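Local coordinates for protein putative endo-1,4-beta-xylanase (Bacteroides thetaiotaomicron VPI-5482, PDB 5MSX) that probably hydrolyses glycosidic bonds as a family 43 arabinofuranosidase, acting in the breakdown of plant pectin by a gut bacterium, at residues 28-33 with 46-51; 34-39 with 275-280; 91-96 with 258-263; 203-208 with 212-217. All coordinates share one frame; numbering follows the deposited sequence.

Contact 1 (28-33 with 46-51); sequences ALIPDM and FYCYAT
Ile30 and Cys48 make the one apolar side-chain contact here, a loose one: Ile30 CG1 lies 4.4 Å from Cys48 SG. The thiol reaches forward because it stands opposite the backbone N (chi1 180°), which carries the sulfur off the strand toward the loop 28-33. Trp68 and Trp76 pack against Ile30, and Ile39 against Cys48, while Leu29 rests on Ile39 as well. The strand 46-51 runs through the middle of the first sheet of the five-bladed beta-propeller of family 43, between strands 37-42 and 67-70, and the loop leads into strand 34-35 of that sheet. No hydrogen bond joins the two segments; at the far end Met33 O and Thr51 O, both acceptors, are 4.1 Å apart. The polar contacts lie within the loop or with residues outside the two segments. The loop folds into an inverse gamma turn about Pro31, closed by the weak Asp32 N to Ile30 O bond of 3.1 Å. Asp32 OD1 takes Met33 N at 2.8 Å, the N-H arriving from above the carboxylate plane. Thr51 OG1 is hydrogen-bonded to Asp36 OD2, the predicted proton acceptor, and to Ala93 N.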
loop_
_atom_site.group_PDB
_atom_site.type_symbol
_atom_site.label_atom_id
_atom_site.label_comp_id
_atom_site.label_asym_id
_atom_site.label_seq_id
_atom_site.Cartn_x
_atom_site.Cartn_y
_atom_site.Cartn_z
ATOM N N ALA C 28 -2.874 20.189 -33.259
ATOM C CA ALA C 28 -2.258 19.380 -32.201
ATOM C C ALA C 28 -3.128 19.386 -30.932
ATOM O O ALA C 28 -3.978 20.284 -30.742
ATOM C CB ALA C 28 -0.867 19.915 -31.901
ATOM N N LEU C 29 -2.927 18.410 -30.055
ATOM C CA LEU C 29 -3.731 18.333 -28.850
ATOM C C LEU C 29 -3.472 19.537 -27.919
ATOM O O LEU C 29 -4.402 20.197 -27.481
ATOM C CB LEU C 29 -3.474 17.026 -28.107
ATOM C CG LEU C 29 -4.217 16.854 -26.778
ATOM C CD1 LEU C 29 -5.706 16.869 -27.017
ATOM C CD2 LEU C 29 -3.739 15.613 -26.068
ATOM N N ILE C 30 -2.200 19.823 -27.692
ATOM C CA ILE C 30 -1.735 20.811 -26.710
ATOM C C ILE C 30 -1.062 21.945 -27.466
ATOM O O ILE C 30 -0.423 21.689 -28.496
ATOM C CB ILE C 30 -0.709 20.161 -25.764
ATOM C CG1 ILE C 30 -1.372 19.056 -24.936
ATOM C CG2 ILE C 30 -0.028 21.168 -24.839
ATOM C CD1 ILE C 30 -2.511 19.504 -24.058
ATOM N N PRO C 31 -1.201 23.200 -26.971
ATOM C CA PRO C 31 -0.504 24.371 -27.585
ATOM C C PRO C 31 0.907 24.531 -27.039
ATOM O O PRO C 31 1.231 25.484 -26.347
ATOM C CB PRO C 31 -1.406 25.556 -27.224
ATOM C CG PRO C 31 -2.108 25.129 -25.986
ATOM C CD PRO C 31 -2.263 23.629 -26.041
ATOM N N ASP C 32 1.720 23.540 -27.329
ATOM C CA ASP C 32 3.103 23.544 -26.992
ATOM C C ASP C 32 3.704 22.397 -27.804
ATOM O O ASP C 32 2.987 21.651 -28.479
ATOM C CB ASP C 32 3.290 23.338 -25.469
ATOM C CG ASP C 32 4.663 23.797 -24.953
ATOM O OD1 ASP C 32 5.501 24.255 -25.764
ATOM O OD2 ASP C 32 4.930 23.639 -23.734
ATOM N N MET C 33 5.013 22.290 -27.760
ATOM C CA MET C 33 5.714 21.155 -28.286
ATOM C C MET C 33 5.874 20.134 -27.166
ATOM O O MET C 33 6.587 20.384 -26.188
ATOM C CB MET C 33 7.053 21.615 -28.879
ATOM C CG MET C 33 6.809 22.454 -30.132
ATOM S SD MET C 33 8.301 23.011 -30.935
ATOM C CE MET C 33 7.663 23.647 -32.486
ATOM N N PHE C 46 -9.318 15.386 -17.594
ATOM C CA PHE C 46 -8.198 14.798 -18.367
ATOM C C PHE C 46 -6.877 15.431 -17.977
ATOM O O PHE C 46 -6.820 16.618 -17.716
ATOM C CB PHE C 46 -8.416 14.905 -19.867
ATOM C CG PHE C 46 -9.736 14.310 -20.333
ATOM C CD1 PHE C 46 -9.852 12.951 -20.581
ATOM C CD2 PHE C 46 -10.854 15.118 -20.524
ATOM C CE1 PHE C 46 -11.062 12.395 -20.994
ATOM C CE2 PHE C 46 -12.061 14.583 -20.959
ATOM C CZ PHE C 46 -12.175 13.214 -21.201
ATOM N N TYR C 47 -5.842 14.600 -17.875
ATOM C CA TYR C 47 -4.497 15.012 -17.557
ATOM C C TYR C 47 -3.572 14.537 -18.681
ATOM O O TYR C 47 -3.767 13.424 -19.211
ATOM C CB TYR C 47 -4.045 14.358 -16.264
ATOM C CG TYR C 47 -4.742 14.874 -15.038
ATOM C CD1 TYR C 47 -6.052 14.503 -14.743
ATOM C CD2 TYR C 47 -4.091 15.762 -14.170
ATOM C CE1 TYR C 47 -6.690 14.986 -13.616
ATOM C CE2 TYR C 47 -4.716 16.231 -13.030
ATOM C CZ TYR C 47 -6.016 15.854 -12.776
ATOM O OH TYR C 47 -6.605 16.350 -11.661
ATOM N N CYS C 48 -2.585 15.381 -19.034
ATOM C CA CYS C 48 -1.536 15.053 -19.975
ATOM C C CYS C 48 -0.169 15.347 -19.365
ATOM O O CYS C 48 0.217 16.506 -19.178
ATOM C CB CYS C 48 -1.728 15.807 -21.296
ATOM S SG CYS C 48 -0.440 15.463 -22.557
ATOM N N TYR C 49 0.542 14.269 -19.027
ATOM C CA TYR C 49 1.913 14.307 -18.605
ATOM C C TYR C 49 2.791 13.953 -19.817
ATOM O O TYR C 49 2.630 12.891 -20.421
ATOM C CB TYR C 49 2.135 13.240 -17.539
ATOM C CG TYR C 49 1.299 13.383 -16.271
ATOM C CD1 TYR C 49 1.725 14.214 -15.216
ATOM C CD2 TYR C 49 0.129 12.659 -16.089
ATOM C CE1 TYR C 49 0.989 14.324 -14.039
ATOM C CE2 TYR C 49 -0.612 12.774 -14.916
ATOM C CZ TYR C 49 -0.171 13.586 -13.890
ATOM O OH TYR C 49 -0.908 13.694 -12.728
ATOM N N ALA C 50 3.757 14.787 -20.132
ATOM C CA ALA C 50 4.539 14.609 -21.351
ATOM C C ALA C 50 5.946 15.156 -21.185
ATOM O O ALA C 50 6.235 15.843 -20.194
ATOM C CB ALA C 50 3.827 15.280 -22.525
ATOM N N THR C 51 6.821 14.790 -22.122
ATOM C CA THR C 51 8.079 15.491 -22.320
ATOM C C THR C 51 7.763 16.873 -22.936
ATOM O O THR C 51 7.050 16.958 -23.953
ATOM C CB THR C 51 8.980 14.727 -23.296
ATOM O OG1 THR C 51 9.151 13.378 -22.866
ATOM C CG2 THR C 51 10.351 15.432 -23.488
#

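Contact 2 (34-39 with 275-280). With EDO (1,2-ethanediol), chain U.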
loop_
_atom_site.group_PDB
_atom_site.type_symbol
_atom_site.label_atom_id
_atom_site.label_comp_id
_atom_site.label_asym_id
_atom_site.label_seq_id
_atom_site.Cartn_x
_atom_site.Cartn_y
_atom_site.Cartn_z
ATOM N N ILE C 34 5.124 19.031 -27.290
ATOM C CA ILE C 34 5.162 17.942 -26.349
ATOM C C ILE C 34 5.273 16.609 -27.089
ATOM O O ILE C 34 4.825 16.484 -28.248
ATOM C CB ILE C 34 3.953 17.944 -25.390
ATOM C CG1 ILE C 34 2.620 17.733 -26.128
ATOM C CG2 ILE C 34 3.931 19.236 -24.572
ATOM C CD1 ILE C 34 1.549 17.129 -25.239
ATOM N N ALA C 35 5.894 15.654 -26.414
ATOM C CA ALA C 35 6.085 14.318 -26.911
ATOM C C ALA C 35 5.937 13.293 -25.773
ATOM O O ALA C 35 5.905 13.648 -24.589
ATOM C CB ALA C 35 7.466 14.205 -27.527
ATOM N N ASP C 36 5.872 12.026 -26.151
ATOM C CA ASP C 36 5.929 10.919 -25.218
ATOM C C ASP C 36 4.764 11.021 -24.201
ATOM O O ASP C 36 4.949 10.756 -23.010
ATOM C CB ASP C 36 7.277 10.873 -24.455
ATOM C CG ASP C 36 8.523 11.091 -25.351
ATOM O OD1 ASP C 36 8.575 10.597 -26.498
ATOM O OD2 ASP C 36 9.478 11.715 -24.838
ATOM N N ALA C 37 3.586 11.395 -24.682
ATOM C CA ALA C 37 2.480 11.806 -23.818
ATOM C C ALA C 37 1.795 10.637 -23.125
ATOM O O ALA C 37 1.650 9.542 -23.698
ATOM C CB ALA C 37 1.462 12.605 -24.609
ATOM N N SER C 38 1.393 10.879 -21.879
ATOM C CA SER C 38 0.616 9.954 -21.079
ATOM C C SER C 38 -0.619 10.698 -20.716
ATOM O O SER C 38 -0.550 11.672 -19.991
ATOM C CB SER C 38 1.382 9.546 -19.815
ATOM O OG SER C 38 2.483 8.728 -20.164
ATOM N N ILE C 39 -1.745 10.289 -21.294
ATOM C CA ILE C 39 -2.990 10.994 -21.145
ATOM C C ILE C 39 -3.993 10.077 -20.446
ATOM O O ILE C 39 -4.052 8.871 -20.717
ATOM C CB ILE C 39 -3.507 11.459 -22.504
ATOM C CG1 ILE C 39 -2.523 12.486 -23.130
ATOM C CG2 ILE C 39 -4.914 12.041 -22.375
ATOM C CD1 ILE C 39 -2.665 12.599 -24.644
ATOM N N ALA C 275 -2.798 8.397 -28.744
ATOM C CA ALA C 275 -2.078 9.665 -28.809
ATOM C C ALA C 275 -0.699 9.359 -29.269
ATOM O O ALA C 275 -0.129 8.349 -28.854
ATOM C CB ALA C 275 -2.009 10.296 -27.458
ATOM N N TYR C 276 -0.138 10.228 -30.108
ATOM C CA TYR C 276 1.202 9.994 -30.652
ATOM C C TYR C 276 1.946 11.304 -30.917
ATOM O O TYR C 276 1.355 12.333 -31.201
ATOM C CB TYR C 276 1.125 9.171 -31.931
ATOM C CG TYR C 276 0.284 9.821 -33.015
ATOM C CD1 TYR C 276 -1.104 9.716 -33.000
ATOM C CD2 TYR C 276 0.871 10.549 -34.053
ATOM C CE1 TYR C 276 -1.874 10.317 -33.993
ATOM C CE2 TYR C 276 0.099 11.156 -35.031
ATOM C CZ TYR C 276 -1.269 11.033 -35.002
ATOM O OH TYR C 276 -2.052 11.625 -35.987
ATOM N N LEU C 277 3.259 11.241 -30.826
ATOM C CA LEU C 277 4.078 12.357 -31.283
ATOM C C LEU C 277 4.191 12.278 -32.800
ATOM O O LEU C 277 3.984 11.200 -33.387
ATOM C CB LEU C 277 5.457 12.340 -30.595
ATOM C CG LEU C 277 6.441 11.259 -31.027
ATOM C CD1 LEU C 277 7.139 11.575 -32.355
ATOM C CD2 LEU C 277 7.493 11.039 -29.924
ATOM N N GLU C 278 4.564 13.419 -33.412
ATOM C CA GLU C 278 4.736 13.533 -34.845
ATOM C C GLU C 278 6.061 14.263 -35.082
ATOM O O GLU C 278 6.481 15.070 -34.242
ATOM C CB GLU C 278 3.533 14.248 -35.488
ATOM C CG GLU C 278 3.363 14.022 -37.010
ATOM C CD GLU C 278 4.061 15.082 -37.890
ATOM O OE1 GLU C 278 4.082 14.884 -39.150
ATOM O OE2 GLU C 278 4.577 16.120 -37.338
ATOM N N PHE C 279 6.757 13.888 -36.155
ATOM C CA PHE C 279 8.111 14.416 -36.493
ATOM C C PHE C 279 8.275 15.945 -36.320
ATOM O O PHE C 279 9.306 16.424 -35.846
ATOM C CB PHE C 279 8.507 13.987 -37.926
ATOM C CG PHE C 279 9.864 14.493 -38.358
ATOM C CD1 PHE C 279 11.029 13.894 -37.879
ATOM C CD2 PHE C 279 9.972 15.574 -39.233
ATOM C CE1 PHE C 279 12.269 14.354 -38.272
ATOM C CE2 PHE C 279 11.218 16.046 -39.626
ATOM C CZ PHE C 279 12.369 15.433 -39.151
ATOM N N GLY C 280 7.243 16.693 -36.689
ATOM C CA GLY C 280 7.187 18.109 -36.450
ATOM C C GLY C 280 8.255 18.879 -37.198
ATOM O O GLY C 280 8.434 18.693 -38.418
HETATM C C1 EDO U . 13.745 11.123 -26.100
HETATM O O1 EDO U . 13.075 10.014 -26.717
HETATM C C2 EDO U . 12.750 12.042 -25.435
HETATM O O2 EDO U . 11.548 12.038 -26.187
#
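Leu277 reaches from the last sheet of the propeller onto Ala35 and Asp36 of the first, joining the first and last blades, which meet where the ring closes. Its CB lies 4.1 Å from Ala35 CB. Beyond it, CG is tucked between the backbone N and carbonyl carbon (chi1 72°), and this turns the CD2 branch to the chain corner at Asp36. There Leu277 CD2 meets Ala35 CB at 4.0 Å and Asp36 OD1 at 3.6 Å, the leucine and the aspartate lying side by side and pointing the same way. The touching parts run nearly antiparallel, 169° apart, yet no hydrogen bond crosses between them. Farther along, Ile39 CD1 meets Ala275 CB at 3.7 Å, with Cys262 and Phe264 also against the isoleucine. Asp36, the predicted proton acceptor, thus has a methyl group beside one carboxylate oxygen. A 1,2-ethanediol, probably from the crystallisation liquor and also bonded to Arg286, approaches the other: its O2 stands 2.5 Å from Asp36 OD2, doubtfully short for a hydrogen bond.

Contact 3 (91-96 with 258-263); sequences YWAPSK and PGHGCV. With CA (calcium ion), chain S.
The His260 ring lies against the methyl of Ala93, whose CB meets His260 CE1 obliquely at 3.8 Å. The segments come from different blades of the five-bladed propeller, and a calcium ion sits beside this contact, at the ring's NE2 edge; the predicted catalytic residues Asp36 and Asp154 both lie close to the histidine. His260 NE2 binds the calcium ion in the ring plane at 2.7 Å; with CG opposite the backbone N (chi1 -171°), the imidazole is swung out to face the ion. Five waters and one further atom of the structure complete the coordination. Both segments hold four of the five waters by backbone carbonyls: water 1 donates to Ala93 O at 2.7 Å, water 2 to Pro94 O, while waters 3 and 4 both donate to Gly261 O. Metal and protein are thus largely linked through a hydration shell. Away from the ion, Lys96 stretches its extended chain past Cys262, its CE 4.3 Å from Cys262 CB, and alongside Ser38 and Gln40. At its end Lys96 NZ donates to Val263 O at 2.6 Å, tilted 19° from the carbonyl plane.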
loop_
_atom_site.group_PDB
_atom_site.type_symbol
_atom_site.label_atom_id
_atom_site.label_comp_id
_atom_site.label_asym_id
_atom_site.label_seq_id
_atom_site.Cartn_x
_atom_site.Cartn_y
_atom_site.Cartn_z
ATOM N N TYR C 91 13.850 15.994 -18.282
ATOM C CA TYR C 91 12.668 15.281 -17.829
ATOM C C TYR C 91 11.956 14.685 -19.049
ATOM O O TYR C 91 11.464 15.423 -19.874
ATOM C CB TYR C 91 11.755 16.270 -17.113
ATOM C CG TYR C 91 10.634 15.606 -16.374
ATOM C CD1 TYR C 91 10.798 15.192 -15.057
ATOM C CD2 TYR C 91 9.397 15.380 -16.990
ATOM C CE1 TYR C 91 9.764 14.585 -14.361
ATOM C CE2 TYR C 91 8.357 14.757 -16.294
ATOM C CZ TYR C 91 8.552 14.368 -14.977
ATOM O OH TYR C 91 7.555 13.769 -14.250
ATOM N N TRP C 92 11.968 13.372 -19.154
ATOM C CA TRP C 92 11.422 12.637 -20.254
ATOM C C TRP C 92 10.374 11.624 -19.841
ATOM O O TRP C 92 10.533 10.905 -18.828
ATOM C CB TRP C 92 12.517 11.800 -20.916
ATOM C CG TRP C 92 13.548 12.564 -21.655
ATOM C CD1 TRP C 92 13.504 13.868 -22.037
ATOM C CD2 TRP C 92 14.763 12.035 -22.152
ATOM N NE1 TRP C 92 14.624 14.184 -22.721
ATOM C CE2 TRP C 92 15.417 13.071 -22.817
ATOM C CE3 TRP C 92 15.354 10.765 -22.106
ATOM C CZ2 TRP C 92 16.670 12.903 -23.425
ATOM C CZ3 TRP C 92 16.596 10.583 -22.689
ATOM C CH2 TRP C 92 17.249 11.649 -23.350
ATOM N N ALA C 93 9.356 11.539 -20.689
ATOM C CA ALA C 93 8.547 10.352 -20.853
ATOM C C ALA C 93 7.945 9.815 -19.523
ATOM O O ALA C 93 8.118 8.666 -19.167
ATOM C CB ALA C 93 9.356 9.298 -21.590
ATOM N N PRO C 94 7.249 10.672 -18.791
ATOM C CA PRO C 94 6.570 10.201 -17.587
ATOM C C PRO C 94 5.464 9.210 -17.936
ATOM O O PRO C 94 4.765 9.355 -18.982
ATOM C CB PRO C 94 5.922 11.464 -17.020
ATOM C CG PRO C 94 5.715 12.329 -18.206
ATOM C CD PRO C 94 6.819 12.018 -19.175
ATOM N N SER C 95 5.283 8.258 -17.032
ATOM C CA SER C 95 4.175 7.322 -17.100
ATOM C C SER C 95 2.889 8.057 -16.827
ATOM O O SER C 95 2.886 9.259 -16.573
ATOM C CB SER C 95 4.378 6.221 -16.055
ATOM O OG SER C 95 4.300 6.774 -14.744
ATOM N N LYS C 96 1.780 7.340 -16.902
ATOM C CA LYS C 96 0.542 7.778 -16.260
ATOM C C LYS C 96 0.714 7.869 -14.735
ATOM O O LYS C 96 1.626 7.256 -14.168
ATOM C CB LYS C 96 -0.595 6.845 -16.603
ATOM C CG LYS C 96 -1.062 7.100 -18.015
ATOM C CD LYS C 96 -2.148 6.185 -18.463
ATOM C CE LYS C 96 -2.056 6.094 -19.980
ATOM N NZ LYS C 96 -3.253 5.424 -20.450
ATOM N N PRO C 258 4.740 8.622 -36.554
ATOM C CA PRO C 258 3.789 8.549 -35.446
ATOM C C PRO C 258 4.252 7.639 -34.322
ATOM O O PRO C 258 3.874 6.454 -34.251
ATOM C CB PRO C 258 2.507 8.028 -36.103
ATOM C CG PRO C 258 2.985 7.210 -37.206
ATOM C CD PRO C 258 4.194 7.953 -37.751
ATOM N N GLY C 259 5.053 8.213 -33.427
ATOM C CA GLY C 259 5.675 7.455 -32.347
ATOM C C GLY C 259 5.193 7.705 -30.929
ATOM O O GLY C 259 4.051 8.039 -30.681
ATOM N N HIS C 260 6.135 7.541 -30.012
ATOM C CA HIS C 260 5.890 7.397 -28.595
ATOM C C HIS C 260 4.722 8.267 -28.105
ATOM O O HIS C 260 4.792 9.521 -28.140
ATOM C CB HIS C 260 7.174 7.738 -27.863
ATOM C CG HIS C 260 7.158 7.438 -26.402
ATOM N ND1 HIS C 260 8.321 7.402 -25.661
ATOM C CD2 HIS C 260 6.142 7.210 -25.530
ATOM C CE1 HIS C 260 8.024 7.165 -24.395
ATOM N NE2 HIS C 260 6.710 7.022 -24.296
ATOM N N GLY C 261 3.646 7.569 -27.714
ATOM C CA GLY C 261 2.496 8.181 -27.067
ATOM C C GLY C 261 1.828 7.260 -26.079
ATOM O O GLY C 261 2.509 6.639 -25.267
ATOM N N CYS C 262 0.499 7.179 -26.117
ATOM C CA CYS C 262 -0.221 6.325 -25.169
ATOM C C CYS C 262 -1.539 5.889 -25.781
ATOM O O CYS C 262 -1.913 6.351 -26.878
ATOM C CB CYS C 262 -0.486 7.048 -23.858
ATOM S SG CYS C 262 -1.606 8.453 -24.069
ATOM N N VAL C 263 -2.209 4.998 -25.062
ATOM C CA VAL C 263 -3.606 4.622 -25.267
ATOM C C VAL C 263 -4.410 4.954 -24.014
ATOM O O VAL C 263 -3.953 4.773 -22.889
ATOM C CB VAL C 263 -3.772 3.120 -25.670
ATOM C CG1 VAL C 263 -5.241 2.668 -25.670
ATOM C CG2 VAL C 263 -3.171 2.900 -27.056
HETATM CA CA CA S . 5.307 6.266 -22.111
HETATM O O HOH W 1 7.111 6.447 -20.305
HETATM O O HOH W 2 5.770 8.647 -21.540
HETATM O O HOH W 3 3.312 7.424 -22.468
HETATM O O HOH W 4 4.101 4.999 -23.678
HETATM O O HOH W 5 4.273 5.301 -20.149
#

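Contact 4 (203-208 with 212-217); sequences IFFKRK and YYLYTI
Strands 203-207 and 212-217 run antiparallel, their axes 4.9 Å apart at closest approach and at 166°, as the first two strands of a four-stranded propeller blade. This beta hairpin is joined by two hydrogen-bonded pairs. Ile203 and Leu214 exchange N-H and C=O in both directions; so do Phe205 and Tyr212, where Tyr212 N to Phe205 O is the shorter link at 2.8 Å and Phe205 N to Tyr212 O the longer at 3.2 Å. Between them the non-hydrogen-bonded pair Phe204 and Tyr213 occupies one face, the Phe204 ring stacking on Phe168. On the face of Ile203, Phe205, Tyr212 and Leu214, the Phe205 and Tyr212 rings are nearly parallel, 16° apart, but hardly overlap. Tyr212 CB lies over the Phe205 ring, 3.8 Å from its centroid, a CH-pi contact; with CG set between the backbone N and the carbonyl carbon (chi1 66°), the end of the phenyl leans to the neighbouring strand. Leu214 CD1 reaches Phe205 CE1 at 3.9 Å, and Val263 packs on both residues. Toward the hairpin turn, Arg207 forms a salt bridge with Asp270 and Tyr212 OH bonds Gly299 O, while water 6 accepts from Arg207 NH1 and donates to Arg207 O and to Tyr212 OH at 2.7 Å.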
loop_
_atom_site.group_PDB
_atom_site.type_symbol
_atom_site.label_atom_id
_atom_site.label_comp_id
_atom_site.label_asym_id
_atom_site.label_seq_id
_atom_site.Cartn_x
_atom_site.Cartn_y
_atom_site.Cartn_z
ATOM N N ILE C 203 3.451 0.759 -24.527
ATOM C CA ILE C 203 2.097 1.022 -24.101
ATOM C C ILE C 203 1.533 -0.328 -23.786
ATOM O O ILE C 203 1.721 -1.240 -24.568
ATOM C CB ILE C 203 1.255 1.676 -25.246
ATOM C CG1 ILE C 203 1.820 3.075 -25.573
ATOM C CG2 ILE C 203 -0.257 1.678 -24.930
ATOM C CD1 ILE C 203 1.224 3.680 -26.866
ATOM N N PHE C 204 0.869 -0.459 -22.640
ATOM C CA PHE C 204 0.239 -1.722 -22.246
ATOM C C PHE C 204 -1.144 -1.451 -21.681
ATOM O O PHE C 204 -1.341 -0.524 -20.860
ATOM C CB PHE C 204 1.083 -2.465 -21.203
ATOM C CG PHE C 204 0.575 -3.838 -20.898
ATOM C CD1 PHE C 204 -0.399 -4.030 -19.923
ATOM C CD2 PHE C 204 1.051 -4.946 -21.599
ATOM C CE1 PHE C 204 -0.887 -5.297 -19.644
ATOM C CE2 PHE C 204 0.564 -6.205 -21.336
ATOM C CZ PHE C 204 -0.410 -6.387 -20.342
ATOM N N PHE C 205 -2.102 -2.262 -22.120
ATOM C CA PHE C 205 -3.454 -2.224 -21.577
ATOM C C PHE C 205 -4.184 -3.557 -21.775
ATOM O O PHE C 205 -3.790 -4.411 -22.599
ATOM C CB PHE C 205 -4.266 -1.066 -22.150
ATOM C CG PHE C 205 -4.533 -1.187 -23.612
ATOM C CD1 PHE C 205 -3.605 -0.718 -24.537
ATOM C CD2 PHE C 205 -5.705 -1.783 -24.084
ATOM C CE1 PHE C 205 -3.857 -0.846 -25.908
ATOM C CE2 PHE C 205 -5.921 -1.934 -25.456
ATOM C CZ PHE C 205 -4.996 -1.475 -26.352
ATOM N N LYS C 206 -5.262 -3.707 -21.008
ATOM C CA LYS C 206 -6.087 -4.893 -21.020
ATOM C C LYS C 206 -7.495 -4.494 -21.470
ATOM O O LYS C 206 -8.063 -3.574 -20.911
ATOM C CB LYS C 206 -6.165 -5.499 -19.625
ATOM C CG LYS C 206 -6.896 -6.839 -19.564
ATOM C CD LYS C 206 -7.015 -7.335 -18.128
ATOM C CE LYS C 206 -7.320 -8.829 -18.058
ATOM N NZ LYS C 206 -7.273 -9.186 -16.622
ATOM N N ARG C 207 -8.061 -5.206 -22.442
ATOM C CA ARG C 207 -9.438 -4.972 -22.865
ATOM C C ARG C 207 -10.164 -6.296 -23.124
ATOM O O ARG C 207 -9.699 -7.105 -23.937
ATOM C CB ARG C 207 -9.467 -4.114 -24.129
ATOM C CG ARG C 207 -10.861 -3.945 -24.752
ATOM C CD ARG C 207 -10.799 -3.049 -25.963
ATOM N NE ARG C 207 -12.090 -2.823 -26.627
ATOM C CZ ARG C 207 -12.666 -3.673 -27.482
ATOM N NH1 ARG C 207 -12.140 -4.870 -27.768
ATOM N NH2 ARG C 207 -13.804 -3.325 -28.056
ATOM N N LYS C 208 -11.296 -6.501 -22.437
ATOM C CA LYS C 208 -12.130 -7.713 -22.605
ATOM C C LYS C 208 -11.322 -8.995 -22.516
ATOM O O LYS C 208 -11.390 -9.840 -23.390
ATOM C CB LYS C 208 -12.894 -7.646 -23.937
ATOM C CG LYS C 208 -13.860 -6.479 -23.969
ATOM C CD LYS C 208 -14.600 -6.350 -25.279
ATOM C CE LYS C 208 -15.550 -5.161 -25.193
ATOM N NZ LYS C 208 -16.592 -5.171 -26.259
ATOM N N TYR C 212 -2.638 -6.260 -24.328
ATOM C CA TYR C 212 -2.063 -5.616 -25.516
ATOM C C TYR C 212 -0.739 -4.973 -25.168
ATOM O O TYR C 212 -0.678 -4.124 -24.289
ATOM C CB TYR C 212 -3.017 -4.550 -26.056
ATOM C CG TYR C 212 -4.298 -5.113 -26.594
ATOM C CD1 TYR C 212 -5.417 -5.300 -25.769
ATOM C CD2 TYR C 212 -4.401 -5.497 -27.920
ATOM C CE1 TYR C 212 -6.600 -5.829 -26.262
ATOM C CE2 TYR C 212 -5.576 -6.053 -28.412
ATOM C CZ TYR C 212 -6.679 -6.192 -27.585
ATOM O OH TYR C 212 -7.857 -6.761 -28.082
ATOM N N TYR C 213 0.328 -5.404 -25.843
ATOM C CA TYR C 213 1.647 -4.817 -25.703
ATOM C C TYR C 213 2.040 -4.141 -27.020
ATOM O O TYR C 213 2.329 -4.808 -28.004
ATOM C CB TYR C 213 2.701 -5.885 -25.329
ATOM C CG TYR C 213 4.056 -5.289 -25.215
ATOM C CD1 TYR C 213 4.352 -4.470 -24.163
ATOM C CD2 TYR C 213 5.030 -5.495 -26.194
ATOM C CE1 TYR C 213 5.561 -3.830 -24.077
ATOM C CE2 TYR C 213 6.268 -4.875 -26.109
ATOM C CZ TYR C 213 6.524 -4.030 -25.059
ATOM O OH TYR C 213 7.733 -3.399 -24.903
ATOM N N LEU C 214 2.063 -2.818 -27.001
ATOM C CA LEU C 214 2.441 -1.993 -28.149
ATOM C C LEU C 214 3.830 -1.461 -27.890
ATOM O O LEU C 214 4.116 -1.014 -26.775
ATOM C CB LEU C 214 1.478 -0.782 -28.297
ATOM C CG LEU C 214 0.047 -1.003 -28.812
ATOM C CD1 LEU C 214 -0.742 -1.988 -27.981
ATOM C CD2 LEU C 214 -0.666 0.343 -28.844
ATOM N N TYR C 215 4.664 -1.465 -28.926
ATOM C CA TYR C 215 6.060 -1.086 -28.809
ATOM C C TYR C 215 6.492 -0.310 -30.070
ATOM O O TYR C 215 6.014 -0.587 -31.171
ATOM C CB TYR C 215 6.895 -2.357 -28.578
ATOM C CG TYR C 215 6.846 -3.374 -29.708
ATOM C CD1 TYR C 215 5.799 -4.276 -29.819
ATOM C CD2 TYR C 215 7.856 -3.427 -30.664
ATOM C CE1 TYR C 215 5.740 -5.179 -30.869
ATOM C CE2 TYR C 215 7.813 -4.343 -31.718
ATOM C CZ TYR C 215 6.766 -5.207 -31.818
ATOM O OH TYR C 215 6.730 -6.091 -32.874
ATOM N N THR C 216 7.358 0.678 -29.911
ATOM C CA THR C 216 7.869 1.419 -31.077
ATOM C C THR C 216 8.964 0.674 -31.788
ATOM O O THR C 216 9.652 -0.175 -31.195
ATOM C CB THR C 216 8.416 2.844 -30.753
ATOM O OG1 THR C 216 9.691 2.785 -30.054
ATOM C CG2 THR C 216 7.399 3.632 -29.993
ATOM N N ILE C 217 9.043 0.963 -33.084
ATOM C CA ILE C 217 10.108 0.562 -33.985
ATOM C C ILE C 217 10.575 1.835 -34.748
ATOM O O ILE C 217 9.757 2.708 -35.032
ATOM C CB ILE C 217 9.541 -0.507 -34.940
ATOM C CG1 ILE C 217 9.361 -1.839 -34.198
ATOM C CG2 ILE C 217 10.379 -0.698 -36.180
ATOM C CD1 ILE C 217 10.543 -2.244 -33.340
HETATM O O HOH W 6 -10.172 -6.631 -26.684
#

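Contacts 1, 2 and 3 meet around the predicted catalytic base. Strand 45-52 of contact 1 pairs with both strands of segment 34-39 in contact 2, with Tyr49 O 2.8 Å from Ser38 N, and Thr51 OG1 lies 2.9 Å from Ala93 N of contact 3. Ser38 OG is 2.6 Å from Pro94 O, which ties contact 2 to the calcium shell of contact 3; the side chain of Asp36 is about 6 Å from the ion. Contact 4 joins through contact 3, Val263 CG2 meeting Ile203 CG2 at 3.8 Å, and its Tyr213 side chain is about 8 Å from that of Glu200, the predicted proton donor. Centres of contacts 1 and 4 are about 21 Å apart.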